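Local coordinates for protein metallo-beta-lactamase (Serratia marcescens, PDB 6K4X) that hydrolyses beta-lactam antibiotics with a pair of zinc ions, as a subclass B3 metallo-beta-lactamase, held here in complex with the inhibitor 4-amino-2-sulfanylbenzoic acid, at residues T18-T23 with N219-R224; T156-S161 with E204-D209; D209-A214 with N239-A244. One frame throughout, in Å; residues are numbered along the deposited sequence.

Interaction 1 (T18-T23 with N219-R224); sequences THYVGT and NDMWTR
The phenol ring of Tyr20 receives the benzo edge of the Trp222 indole in an offset edge-to-face pair, the two planes at 82° and the centroids of the six-membered rings 5.4 Å apart. Trp222 CH2 makes the nearest ring-to-ring approach, 3.7 Å from Tyr20 CZ, so the indole meets the hydroxyl end of the phenol rather than its middle. Tyr20 OH itself lies near the indole plane at that edge, 3.6 Å from Trp222 CZ2. With CG anti to the backbone N (chi1 -173°), the tyrosine ring extends from strand 18-20 toward the helix. Its hydroxyl is held by a bond within its own segment: Tyr20 OH donates to Thr23 O over 2.8 Å, with the carbonyl oxygen in the ring plane. This bond satisfies the hydroxyl proton and ties the ring to the loop that follows the strand. Met221 fills the other part of the contact. Bends at chi2 and chi3 bring its methyl, CE, to 4.0 Å from Tyr20 CD2, while the sulfur stands obliquely to the ring, SD 5.5 Å from its centroid, in a Met-aromatic contact. Met221 CG also lies above one face of the Trp222 indole, toward its rim, so the two helix residues also pack on each other. Arg3 makes a cation-pi contact with Trp222. The cluster joins the first turn of helix 221-231 to strand 18-20; Phe12 and Ile14 of strand 12-15 pack against it, and Ile212 of strand 210-213 touches Met221.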
ATOM      1  N   THR A  18     -13.334  -6.558   2.365  1.00  5.54           N
ATOM      2  CA  THR A  18     -11.912  -6.388   2.136  1.00  6.07           C
ATOM      3  C   THR A  18     -11.300  -7.727   1.738  1.00  5.57           C
ATOM      4  O   THR A  18     -11.312  -8.662   2.546  1.00  6.30           O
ATOM      5  CB  THR A  18     -11.202  -5.889   3.400  1.00  5.86           C
ATOM      6  OG1 THR A  18     -11.661  -4.568   3.717  1.00  6.95           O
ATOM      7  CG2 THR A  18      -9.704  -5.852   3.251  1.00  6.22           C
ATOM      8  N   HIS A  19     -10.756  -7.780   0.530  1.00  5.81           N
ATOM      9  CA  HIS A  19     -10.210  -9.029  -0.037  1.00  6.20           C
ATOM     10  C   HIS A  19      -8.740  -8.823  -0.404  1.00  5.95           C
ATOM     11  O   HIS A  19      -8.403  -7.793  -1.027  1.00  7.04           O
ATOM     12  CB  HIS A  19     -10.982  -9.454  -1.293  1.00  6.42           C
ATOM     13  CG  HIS A  19     -12.458  -9.316  -1.149  1.00  6.40           C
ATOM     14  ND1 HIS A  19     -13.225 -10.218  -0.442  1.00  7.74           N
ATOM     15  CD2 HIS A  19     -13.285  -8.334  -1.557  1.00  6.90           C
ATOM     16  CE1 HIS A  19     -14.484  -9.798  -0.475  1.00  7.00           C
ATOM     17  NE2 HIS A  19     -14.545  -8.634  -1.133  1.00  7.51           N
ATOM     18  N   TYR A  20      -7.876  -9.767  -0.049  1.00  5.64           N
ATOM     19  CA  TYR A  20      -6.520  -9.776  -0.519  1.00  5.44           C
ATOM     20  C   TYR A  20      -6.489 -10.381  -1.920  1.00  5.49           C
ATOM     21  O   TYR A  20      -6.947 -11.503  -2.112  1.00  5.84           O
ATOM     22  CB  TYR A  20      -5.632 -10.574   0.428  1.00  6.04           C
ATOM     23  CG  TYR A  20      -4.164 -10.508   0.101  1.00  5.80           C
ATOM     24  CD1 TYR A  20      -3.605 -11.298  -0.892  1.00  5.90           C
ATOM     25  CD2 TYR A  20      -3.335  -9.623   0.777  1.00  6.27           C
ATOM     26  CE1 TYR A  20      -2.251 -11.223  -1.175  1.00  5.65           C
ATOM     27  CE2 TYR A  20      -1.979  -9.555   0.509  1.00  5.90           C
ATOM     28  CZ  TYR A  20      -1.433 -10.348  -0.481  1.00  5.48           C
ATOM     29  OH  TYR A  20      -0.088 -10.278  -0.726  1.00  6.38           O
ATOM     30  N   VAL A  21      -5.954  -9.617  -2.882  1.00  5.10           N
ATOM     31  CA  VAL A  21      -5.871 -10.026  -4.261  1.00  5.14           C
ATOM     32  C   VAL A  21      -4.453  -9.858  -4.812  1.00  5.71           C
ATOM     33  O   VAL A  21      -4.252  -9.921  -6.028  1.00  6.08           O
ATOM     34  CB  VAL A  21      -6.895  -9.293  -5.145  1.00  5.96           C
ATOM     35  CG1 VAL A  21      -8.315  -9.685  -4.786  1.00  6.00           C
ATOM     36  CG2 VAL A  21      -6.709  -7.788  -5.134  1.00  6.36           C
ATOM     37  N   GLY A  22      -3.465  -9.625  -3.938  1.00  5.98           N
ATOM     38  CA  GLY A  22      -2.091  -9.445  -4.361  1.00  5.86           C
ATOM     39  C   GLY A  22      -1.373 -10.748  -4.679  1.00  5.80           C
ATOM     40  O   GLY A  22      -1.948 -11.830  -4.860  1.00  6.53           O
ATOM     41  N   THR A  23      -0.051 -10.610  -4.791  1.00  5.99           N
ATOM     42  CA  THR A  23       0.831 -11.718  -5.085  1.00  6.70           C
ATOM     43  C   THR A  23       1.288 -12.351  -3.772  1.00  6.59           C
ATOM     44  O   THR A  23       0.915 -11.948  -2.677  1.00  7.29           O
ATOM     45  CB  THR A  23       2.016 -11.230  -5.927  1.00  6.49           C
ATOM     46  OG1 THR A  23       2.684 -10.239  -5.128  1.00  7.04           O
ATOM     47  CG2 THR A  23       1.593 -10.674  -7.266  1.00  7.19           C
ATOM     48  N   ASN A 219       3.371  -7.139   8.654  1.00  6.75           N
ATOM     49  CA  ASN A 219       2.430  -7.459   9.726  1.00  7.20           C
ATOM     50  C   ASN A 219       2.076  -8.953   9.696  1.00  7.22           C
ATOM     51  O   ASN A 219       0.930  -9.326   9.999  1.00  7.44           O
ATOM     52  CB  ASN A 219       1.193  -6.562   9.676  1.00  7.20           C
ATOM     53  CG  ASN A 219       0.288  -6.757  10.874  1.00  7.31           C
ATOM     54  OD1 ASN A 219       0.751  -7.041  11.988  1.00  8.27           O
ATOM     55  ND2 ASN A 219      -1.016  -6.611  10.686  1.00  7.32           N
ATOM     56  N   ASP A 220       3.047  -9.787   9.344  1.00  7.02           N
ATOM     57  CA  ASP A 220       2.929 -11.234   9.523  1.00  6.94           C
ATOM     58  C   ASP A 220       1.683 -11.797   8.829  1.00  7.13           C
ATOM     59  O   ASP A 220       1.050 -12.714   9.350  1.00  7.12           O
ATOM     60  CB  ASP A 220       2.983 -11.603  11.003  1.00  8.27           C
ATOM     61  CG  ASP A 220       4.233 -11.091  11.698  1.00  9.81           C
ATOM     62  OD1 ASP A 220       5.280 -11.019  11.066  1.00  9.60           O
ATOM     63  OD2 ASP A 220       4.125 -10.795  12.913  1.00 14.32           O
ATOM     64  N   MET A 221       1.397 -11.355   7.610  1.00  6.49           N
ATOM     65  CA  MET A 221       0.170 -11.797   6.921  1.00  6.52           C
ATOM     66  C   MET A 221       0.077 -13.320   6.831  1.00  6.90           C
ATOM     67  O   MET A 221      -1.014 -13.862   6.980  1.00  7.19           O
ATOM     68  CB  MET A 221       0.144 -11.214   5.516  1.00  6.55           C
ATOM     69  CG  MET A 221      -1.017 -11.677   4.661  1.00  7.68           C
ATOM     70  SD  MET A 221      -2.634 -11.117   5.259  1.00  8.76           S
ATOM     71  CE  MET A 221      -2.552  -9.402   4.744  1.00 11.84           C
ATOM     72  N   TRP A 222       1.176 -13.983   6.506  1.00  6.67           N
ATOM     73  CA  TRP A 222       1.085 -15.405   6.189  1.00  7.10           C
ATOM     74  C   TRP A 222       0.944 -16.237   7.464  1.00  7.29           C
ATOM     75  O   TRP A 222       0.202 -17.208   7.490  1.00  8.90           O
ATOM     76  CB  TRP A 222       2.257 -15.823   5.310  1.00  7.63           C
ATOM     77  CG  TRP A 222       2.353 -14.888   4.149  1.00  8.00           C
ATOM     78  CD1 TRP A 222       3.408 -14.082   3.835  1.00  9.19           C
ATOM     79  CD2 TRP A 222       1.309 -14.574   3.211  1.00  8.10           C
ATOM     80  NE1 TRP A 222       3.093 -13.284   2.769  1.00  8.91           N
ATOM     81  CE2 TRP A 222       1.810 -13.554   2.374  1.00  8.69           C
ATOM     82  CE3 TRP A 222      -0.001 -15.033   3.012  1.00  8.58           C
ATOM     83  CZ2 TRP A 222       1.044 -13.021   1.334  1.00  9.36           C
ATOM     84  CZ3 TRP A 222      -0.761 -14.479   2.004  1.00  9.35           C
ATOM     85  CH2 TRP A 222      -0.238 -13.483   1.175  1.00 10.17           C
ATOM     86  N   THR A 223       1.621 -15.847   8.535  1.00  7.41           N
ATOM     87  CA  THR A 223       1.349 -16.441   9.841  1.00  7.43           C
ATOM     88  C   THR A 223      -0.112 -16.222  10.248  1.00  7.61           C
ATOM     89  O   THR A 223      -0.774 -17.153  10.775  1.00  8.59           O
ATOM     90  CB  THR A 223       2.298 -15.881  10.906  1.00  7.84           C
ATOM     91  OG1 THR A 223       3.628 -16.204  10.502  1.00  8.97           O
ATOM     92  CG2 THR A 223       2.022 -16.441  12.284  1.00  8.71           C
ATOM     93  N   ARG A 224      -0.628 -15.005  10.053  1.00  7.28           N
ATOM     94  CA  ARG A 224      -2.013 -14.712  10.403  1.00  7.45           C
ATOM     95  C   ARG A 224      -2.974 -15.554   9.566  1.00  7.91           C
ATOM     96  O   ARG A 224      -3.990 -16.035  10.078  1.00  8.73           O
ATOM     97  CB  ARG A 224      -2.319 -13.224  10.229  1.00  7.22           C
ATOM     98  CG  ARG A 224      -1.611 -12.346  11.243  1.00  7.70           C
ATOM     99  CD  ARG A 224      -1.915 -10.878  10.980  1.00  7.69           C
ATOM    100  NE  ARG A 224      -1.200  -9.974  11.856  1.00  8.03           N
ATOM    101  CZ  ARG A 224      -1.515  -9.737  13.115  1.00  8.09           C
ATOM    102  NH1 ARG A 224      -2.567 -10.333  13.656  1.00  8.02           N
ATOM    103  NH2 ARG A 224      -0.802  -8.872  13.818  1.00  9.34           N
TER

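Interaction 2 (T156-S161 with E204-D209); sequences TWTWQS and EKLSCD
Strand 155-163 and the loop leaving helix 190-205 stay well apart at the backbone, with CA of Thr158 and CA of Cys208 the nearest pair at 8.5 Å, and the gap is bridged by side chains alone. Leu206 does the bridging, through CD1. Its CG is anti to the carbonyl carbon (chi1 -71°), and the chain carries this one methyl branch up to the strand, where CD1 lies 3.9 Å from Thr156 CG2. The same methyl is 4.4 Å from Thr158 CG2, a looser approach, so a single leucine branch serves two threonines whose side chains leave the same face of the strand. Both threonines present methyls to the leucine and give their hydroxyls to other partners: Thr156 OG1 is hydrogen-bonded to Thr147 OG1 and to the backbone N of Asp174, and Thr158 OG1 pairs with NE2 of His145. What meets across the gap is methyl against methyl, and the buried area is small, 97 Å² in all. Leu206 also touches His145 of strand 140-146, and both threonines rest on Val171 of strand 166-173, so the contact reaches the strands on both sides of strand 155-163. A loop leaving an outer helix, laid over a sheet face by one leucine, fits the alpha-beta/beta-alpha sandwich of the metallo-beta-lactamase fold.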
ATOM      1  N   THR A 156      -0.932   6.174   3.063  1.00  5.87           N
ATOM      2  CA  THR A 156      -1.549   5.076   3.793  1.00  5.74           C
ATOM      3  C   THR A 156      -3.064   5.267   3.750  1.00  6.00           C
ATOM      4  O   THR A 156      -3.547   6.382   3.956  1.00  6.62           O
ATOM      5  CB  THR A 156      -1.009   5.056   5.225  1.00  6.03           C
ATOM      6  OG1 THR A 156       0.361   4.661   5.201  1.00  6.19           O
ATOM      7  CG2 THR A 156      -1.761   4.169   6.176  1.00  6.20           C
ATOM      8  N   TRP A 157      -3.804   4.218   3.409  1.00  5.83           N
ATOM      9  CA  TRP A 157      -5.222   4.314   3.082  1.00  5.87           C
ATOM     10  C   TRP A 157      -6.032   3.609   4.161  1.00  6.22           C
ATOM     11  O   TRP A 157      -5.643   2.502   4.586  1.00  6.94           O
ATOM     12  CB  TRP A 157      -5.484   3.674   1.720  1.00  6.34           C
ATOM     13  CG  TRP A 157      -4.717   4.270   0.585  1.00  6.85           C
ATOM     14  CD1 TRP A 157      -3.512   3.829   0.132  1.00  7.08           C
ATOM     15  CD2 TRP A 157      -5.048   5.414  -0.226  1.00  6.89           C
ATOM     16  NE1 TRP A 157      -3.094   4.552  -0.944  1.00  8.13           N
ATOM     17  CE2 TRP A 157      -4.010   5.535  -1.179  1.00  7.32           C
ATOM     18  CE3 TRP A 157      -6.116   6.314  -0.279  1.00  7.45           C
ATOM     19  CZ2 TRP A 157      -4.009   6.500  -2.172  1.00  8.57           C
ATOM     20  CZ3 TRP A 157      -6.119   7.259  -1.279  1.00  8.23           C
ATOM     21  CH2 TRP A 157      -5.076   7.346  -2.193  1.00  7.98           C
ATOM     22  N   THR A 158      -7.165   4.184   4.583  1.00  6.21           N
ATOM     23  CA  THR A 158      -7.956   3.575   5.652  1.00  6.36           C
ATOM     24  C   THR A 158      -9.445   3.558   5.302  1.00  6.05           C
ATOM     25  O   THR A 158      -9.957   4.388   4.561  1.00  6.62           O
ATOM     26  CB  THR A 158      -7.756   4.294   6.989  1.00  6.45           C
ATOM     27  OG1 THR A 158      -8.217   5.645   6.898  1.00  7.57           O
ATOM     28  CG2 THR A 158      -6.301   4.302   7.399  1.00  7.38           C
ATOM     29  N   TRP A 159     -10.134   2.555   5.837  1.00  6.01           N
ATOM     30  CA  TRP A 159     -11.552   2.414   5.628  1.00  6.09           C
ATOM     31  C   TRP A 159     -12.139   1.531   6.716  1.00  6.20           C
ATOM     32  O   TRP A 159     -11.422   1.037   7.585  1.00  7.49           O
ATOM     33  CB  TRP A 159     -11.838   1.856   4.239  1.00  6.44           C
ATOM     34  CG  TRP A 159     -11.279   0.486   3.999  1.00  6.33           C
ATOM     35  CD1 TRP A 159     -11.872  -0.712   4.263  1.00  6.89           C
ATOM     36  CD2 TRP A 159     -10.008   0.177   3.405  1.00  6.42           C
ATOM     37  NE1 TRP A 159     -11.055  -1.743   3.885  1.00  6.84           N
ATOM     38  CE2 TRP A 159      -9.904  -1.225   3.343  1.00  6.73           C
ATOM     39  CE3 TRP A 159      -8.971   0.954   2.888  1.00  7.18           C
ATOM     40  CZ2 TRP A 159      -8.788  -1.849   2.799  1.00  7.62           C
ATOM     41  CZ3 TRP A 159      -7.866   0.342   2.354  1.00  7.49           C
ATOM     42  CH2 TRP A 159      -7.788  -1.045   2.300  1.00  7.93           C
ATOM     43  N   GLN A 160     -13.455   1.342   6.663  1.00  6.15           N
ATOM     44  CA  GLN A 160     -14.134   0.449   7.567  1.00  6.89           C
ATOM     45  C   GLN A 160     -14.813  -0.647   6.770  1.00  6.91           C
ATOM     46  O   GLN A 160     -15.452  -0.347   5.767  1.00  8.53           O
ATOM     47  CB  GLN A 160     -15.175   1.196   8.391  1.00  9.69           C
ATOM     48  CG  GLN A 160     -14.547   2.275   9.255  1.00 15.31           C
ATOM     49  CD  GLN A 160     -15.382   2.649  10.451  1.00 25.82           C
ATOM     50  OE1 GLN A 160     -16.473   2.117  10.676  1.00 38.29           O
ATOM     51  NE2 GLN A 160     -14.849   3.565  11.243  1.00 28.84           N
ATOM     52  N   SER A 161     -14.685  -1.894   7.227  1.00  6.51           N
ATOM     53  CA  SER A 161     -15.417  -2.997   6.654  1.00  6.58           C
ATOM     54  C   SER A 161     -16.238  -3.661   7.751  1.00  6.92           C
ATOM     55  O   SER A 161     -15.805  -3.724   8.909  1.00  7.53           O
ATOM     56  CB  SER A 161     -14.493  -4.019   6.019  1.00  6.69           C
ATOM     57  OG  SER A 161     -13.945  -3.539   4.788  1.00  7.19           O
ATOM     58  N   GLU A 204       1.215   5.495  14.052  1.00  7.80           N
ATOM     59  CA  GLU A 204       1.001   4.937  15.394  1.00  8.67           C
ATOM     60  C   GLU A 204      -0.224   5.578  16.067  1.00  9.74           C
ATOM     61  O   GLU A 204      -0.622   5.106  17.156  1.00 13.51           O
ATOM     62  CB  GLU A 204       2.283   4.980  16.234  1.00  9.94           C
ATOM     63  CG  GLU A 204       2.693   6.356  16.693  1.00 10.04           C
ATOM     64  CD  GLU A 204       4.164   6.487  17.077  1.00  9.62           C
ATOM     65  OE1 GLU A 204       4.896   5.467  17.107  1.00 11.11           O
ATOM     66  OE2 GLU A 204       4.565   7.608  17.385  1.00 11.62           O
ATOM     67  N   LYS A 205      -0.836   6.609  15.488  1.00  8.99           N
ATOM     68  CA  LYS A 205      -2.086   7.187  16.013  1.00  9.73           C
ATOM     69  C   LYS A 205      -3.331   6.700  15.259  1.00  9.05           C
ATOM     70  O   LYS A 205      -4.446   6.980  15.697  1.00 10.91           O
ATOM     71  CB  LYS A 205      -2.015   8.713  15.936  1.00 11.49           C
ATOM     72  CG  LYS A 205      -1.043   9.358  16.911  1.00 13.98           C
ATOM     73  CD  LYS A 205      -0.954  10.850  16.671  1.00 19.04           C
ATOM     74  CE  LYS A 205       0.197  11.501  17.403  1.00 26.01           C
ATOM     75  NZ  LYS A 205       0.021  11.390  18.868  1.00 30.44           N
ATOM     76  N   LEU A 206      -3.184   6.008  14.124  1.00  8.54           N
ATOM     77  CA  LEU A 206      -4.358   5.590  13.340  1.00  9.16           C
ATOM     78  C   LEU A 206      -5.233   4.643  14.156  1.00  8.92           C
ATOM     79  O   LEU A 206      -4.765   3.755  14.824  1.00  9.73           O
ATOM     80  CB  LEU A 206      -3.918   4.853  12.072  1.00  8.64           C
ATOM     81  CG  LEU A 206      -3.275   5.714  10.990  1.00  8.40           C
ATOM     82  CD1 LEU A 206      -2.731   4.859   9.870  1.00  9.21           C
ATOM     83  CD2 LEU A 206      -4.241   6.739  10.433  1.00  9.87           C
ATOM     84  N   SER A 207      -6.543   4.784  13.986  1.00  9.47           N
ATOM     85  CA  SER A 207      -7.503   3.732  14.317  0.50 10.36           C
ATOM     86  C   SER A 207      -7.202   2.518  13.432  1.00  9.03           C
ATOM     87  O   SER A 207      -7.255   2.623  12.220  1.00 11.13           O
ATOM     88  CB  SER A 207      -8.920   4.225  14.109  0.50 10.96           C
ATOM     89  OG  SER A 207      -9.191   5.379  14.893  0.50 13.89           O
ATOM     90  N   CYS A 208      -6.874   1.367  14.024  1.00 10.08           N
ATOM     91  CA  CYS A 208      -6.206   0.311  13.254  1.00  9.60           C
ATOM     92  C   CYS A 208      -6.506  -1.097  13.770  1.00 10.93           C
ATOM     93  O   CYS A 208      -5.598  -1.731  14.342  1.00 15.02           O
ATOM     94  CB  CYS A 208      -4.698   0.546  13.343  1.00 11.00           C
ATOM     95  SG  CYS A 208      -3.630  -0.642  12.479  1.00 11.60           S
ATOM     96  N   ASP A 209      -7.673  -1.658  13.456  1.00  8.38           N
ATOM     97  CA  ASP A 209      -8.000  -3.004  13.875  1.00  8.36           C
ATOM     98  C   ASP A 209      -7.283  -4.040  13.011  1.00  7.48           C
ATOM     99  O   ASP A 209      -6.837  -5.061  13.550  1.00  8.61           O
ATOM    100  CB  ASP A 209      -9.500  -3.265  13.810  1.00  8.82           C
ATOM    101  CG  ASP A 209     -10.282  -2.393  14.764  1.00  9.80           C
ATOM    102  OD1 ASP A 209      -9.928  -2.400  15.973  1.00 14.61           O
ATOM    103  OD2 ASP A 209     -11.213  -1.727  14.325  1.00  9.95           O
TER

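Interaction 3 (D209-A214 with N239-A244). With SO4 (sulfate ion), chain H.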
ATOM      1  N   ASP A 209      -7.673  -1.658  13.456  1.00  8.38           N
ATOM      2  CA  ASP A 209      -8.000  -3.004  13.875  1.00  8.36           C
ATOM      3  C   ASP A 209      -7.283  -4.040  13.011  1.00  7.48           C
ATOM      4  O   ASP A 209      -6.837  -5.061  13.550  1.00  8.61           O
ATOM      5  CB  ASP A 209      -9.500  -3.265  13.810  1.00  8.82           C
ATOM      6  CG  ASP A 209     -10.282  -2.393  14.764  1.00  9.80           C
ATOM      7  OD1 ASP A 209      -9.928  -2.400  15.973  1.00 14.61           O
ATOM      8  OD2 ASP A 209     -11.213  -1.727  14.325  1.00  9.95           O
ATOM      9  N   ILE A 210      -7.250  -3.826  11.700  1.00  7.47           N
ATOM     10  CA  ILE A 210      -6.643  -4.769  10.751  1.00  7.13           C
ATOM     11  C   ILE A 210      -5.669  -3.970   9.905  1.00  7.03           C
ATOM     12  O   ILE A 210      -6.108  -3.093   9.149  1.00  8.08           O
ATOM     13  CB  ILE A 210      -7.701  -5.431   9.857  1.00  7.14           C
ATOM     14  CG1 ILE A 210      -8.681  -6.249  10.699  1.00  7.28           C
ATOM     15  CG2 ILE A 210      -7.036  -6.253   8.752  1.00  7.73           C
ATOM     16  CD1 ILE A 210      -9.912  -6.700   9.926  1.00  7.85           C
ATOM     17  N   ALA A 211      -4.376  -4.271  10.022  1.00  6.99           N
ATOM     18  CA  ALA A 211      -3.370  -3.635   9.172  1.00  7.18           C
ATOM     19  C   ALA A 211      -2.927  -4.619   8.103  1.00  6.78           C
ATOM     20  O   ALA A 211      -2.599  -5.774   8.403  1.00  7.37           O
ATOM     21  CB  ALA A 211      -2.200  -3.138   9.984  1.00  7.59           C
ATOM     22  N   ILE A 212      -2.927  -4.148   6.862  1.00  6.82           N
ATOM     23  CA  ILE A 212      -2.407  -4.861   5.729  1.00  6.77           C
ATOM     24  C   ILE A 212      -1.226  -4.045   5.229  1.00  5.99           C
ATOM     25  O   ILE A 212      -1.413  -2.938   4.730  1.00  6.57           O
ATOM     26  CB  ILE A 212      -3.469  -5.042   4.632  1.00  7.72           C
ATOM     27  CG1 ILE A 212      -4.676  -5.807   5.176  1.00  9.30           C
ATOM     28  CG2 ILE A 212      -2.867  -5.722   3.424  1.00  8.23           C
ATOM     29  CD1 ILE A 212      -5.995  -5.485   4.521  1.00 10.18           C
ATOM     30  N   ALA A 213      -0.008  -4.540   5.435  1.00  6.22           N
ATOM     31  CA  ALA A 213       1.190  -3.797   5.043  1.00  5.85           C
ATOM     32  C   ALA A 213       1.509  -4.047   3.574  1.00  5.81           C
ATOM     33  O   ALA A 213       1.314  -5.151   3.080  1.00  6.16           O
ATOM     34  CB  ALA A 213       2.350  -4.181   5.913  1.00  6.65           C
ATOM     35  N   ALA A 214       2.025  -3.021   2.897  1.00  5.91           N
ATOM     36  CA  ALA A 214       2.311  -3.112   1.477  1.00  6.33           C
ATOM     37  C   ALA A 214       3.218  -4.318   1.175  1.00  6.66           C
ATOM     38  O   ALA A 214       3.001  -5.048   0.197  1.00  6.36           O
ATOM     39  CB  ALA A 214       2.911  -1.812   0.996  1.00  6.90           C
ATOM     40  N   ASN A 239      -5.068  -4.580  17.093  1.00  7.90           N
ATOM     41  CA  ASN A 239      -5.210  -3.145  17.082  1.00  9.01           C
ATOM     42  C   ASN A 239      -3.913  -2.446  17.500  1.00  9.23           C
ATOM     43  O   ASN A 239      -3.867  -1.235  17.481  1.00  9.81           O
ATOM     44  CB  ASN A 239      -6.396  -2.670  17.920  1.00 11.75           C
ATOM     45  CG  ASN A 239      -6.255  -2.960  19.390  1.00 14.16           C
ATOM     46  OD1 ASN A 239      -5.171  -3.266  19.876  1.00 15.27           O
ATOM     47  ND2 ASN A 239      -7.367  -2.913  20.109  1.00 16.83           N
ATOM     48  N   GLY A 240      -2.846  -3.213  17.740  1.00  8.41           N
ATOM     49  CA  GLY A 240      -1.527  -2.650  17.914  1.00  8.43           C
ATOM     50  C   GLY A 240      -0.675  -2.717  16.657  1.00  7.80           C
ATOM     51  O   GLY A 240       0.484  -2.305  16.680  1.00  8.15           O
ATOM     52  N   ALA A 241      -1.208  -3.217  15.544  1.00  7.75           N
ATOM     53  CA  ALA A 241      -0.352  -3.502  14.400  1.00  7.65           C
ATOM     54  C   ALA A 241       0.213  -2.227  13.781  1.00  6.77           C
ATOM     55  O   ALA A 241       1.383  -2.264  13.363  1.00  7.49           O
ATOM     56  CB  ALA A 241      -1.108  -4.297  13.379  1.00  7.80           C
ATOM     57  N   CYS A 242      -0.564  -1.147  13.678  1.00  7.18           N
ATOM     58  CA  CYS A 242      -0.016   0.056  13.114  1.00  7.37           C
ATOM     59  C   CYS A 242       1.054   0.651  14.041  1.00  6.92           C
ATOM     60  O   CYS A 242       2.060   1.179  13.565  1.00  7.61           O
ATOM     61  CB  CYS A 242      -1.121   1.065  12.836  1.00  7.07           C
ATOM     62  SG  CYS A 242      -2.230   0.593  11.490  1.00  9.83           S
ATOM     63  N   ARG A 243       0.856   0.573  15.363  1.00  6.62           N
ATOM     64  CA  ARG A 243       1.881   1.006  16.299  1.00  7.40           C
ATOM     65  C   ARG A 243       3.168   0.232  16.072  1.00  7.90           C
ATOM     66  O   ARG A 243       4.260   0.804  16.113  1.00  8.02           O
ATOM     67  CB  ARG A 243       1.445   0.882  17.764  1.00  8.47           C
ATOM     68  CG  ARG A 243       0.304   1.820  18.138  1.00 10.79           C
ATOM     69  CD  ARG A 243      -0.035   1.802  19.625  1.00 12.34           C
ATOM     70  NE  ARG A 243      -0.644   0.571  20.096  1.00 15.90           N
ATOM     71  CZ  ARG A 243      -1.955   0.323  20.142  1.00 15.58           C
ATOM     72  NH1 ARG A 243      -2.830   1.206  19.693  1.00 16.94           N
ATOM     73  NH2 ARG A 243      -2.373  -0.832  20.634  1.00 18.84           N
ATOM     74  N   ALA A 244       3.039  -1.058  15.800  1.00  7.50           N
ATOM     75  CA  ALA A 244       4.208  -1.904  15.590  1.00  7.52           C
ATOM     76  C   ALA A 244       4.916  -1.577  14.270  1.00  7.29           C
ATOM     77  O   ALA A 244       6.152  -1.564  14.215  1.00  7.40           O
ATOM     78  CB  ALA A 244       3.845  -3.372  15.638  1.00  8.38           C
TER
HETATM   79  S   SO4 H 307       1.515  -1.886  21.967  1.00 30.38           S
HETATM   80  O1  SO4 H 307       2.397  -1.513  23.102  1.00 32.25           O
HETATM   81  O2  SO4 H 307       1.742  -0.932  20.837  1.00 26.51           O
HETATM   82  O3  SO4 H 307       1.863  -3.262  21.526  1.00 37.58           O
HETATM   83  O4  SO4 H 307       0.089  -1.870  22.378  1.00 30.22           O
HETATM   84  O   HOH W   1      -9.738  -1.510  18.466  1.00 28.52           O
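Ala211 and Ala241 meet methyl to methyl, their CB atoms 3.7 Å apart, where strand 210-213 passes the first turn of helix 241-260. The same Ala211 CB also lies 4.0 Å from Cys242 SG, so one methyl of the strand touches two consecutive helix residues. Small side chains let the elements come close, the CA atoms of Ala211 and Ala241 being 6.0 Å apart, and this part is buried. Cys242 SG, anti to its carbonyl carbon (chi1 -69°) and in disulfide linkage with Cys208, also rests on Val171 of the adjoining strand 166-173. At the other end of the contact the backbones run closer still, yet the side chains are less firmly engaged. Asp209 OD1 and Asn239 CB stand 4.0 Å apart, with the carboxylate and amide planes 36° from each other. A water spans the polar ends: it donates to Asp209 OD1 at 2.7 Å and accepts from Asn239 ND2 at 3.2 Å. It adds to direct bonds, for OD2 takes a hydrogen bond from the backbone N of Asp169 and the Asp209 backbone is hydrogen-bonded to that of Asp238. Arg243, which takes no part in the packing, binds a sulfate, probably from the crystallisation liquor, with NE donating to O2 at 2.9 Å and NH2 to O4 at 3.2 Å. The chemistry thus changes along the contact: methyl and sulfur packing at Ala211, polar links, one of them through water, at the partly exposed Asp209, and a disulfide that ties the helix to the residue just before Asp209.

Interactions 2 and 3 share Asp209 and lie about 8 Å apart between centres; the disulfide from Cys208 SG to Cys242 SG, 2.1 Å, joins them covalently. Interaction 1 meets interaction 3 where Asn219 ND2 probably hydrogen-bonds Ala211 O at 2.9 Å, and Met221 CE packs on Ile212 CG2 at 3.9 Å. It reaches interaction 2 through Thr18 OG1, which lies 2.7 Å from Ser161 OG and 2.9 Å from Trp159 NE1, both probable hydrogen bonds. None of the three contains a zinc ligand. The side chains of Thr23 and Trp222 lie about 8 Å from those of Asp76 and His215, respectively, and that of Thr156 is about 11 Å from the inhibitor.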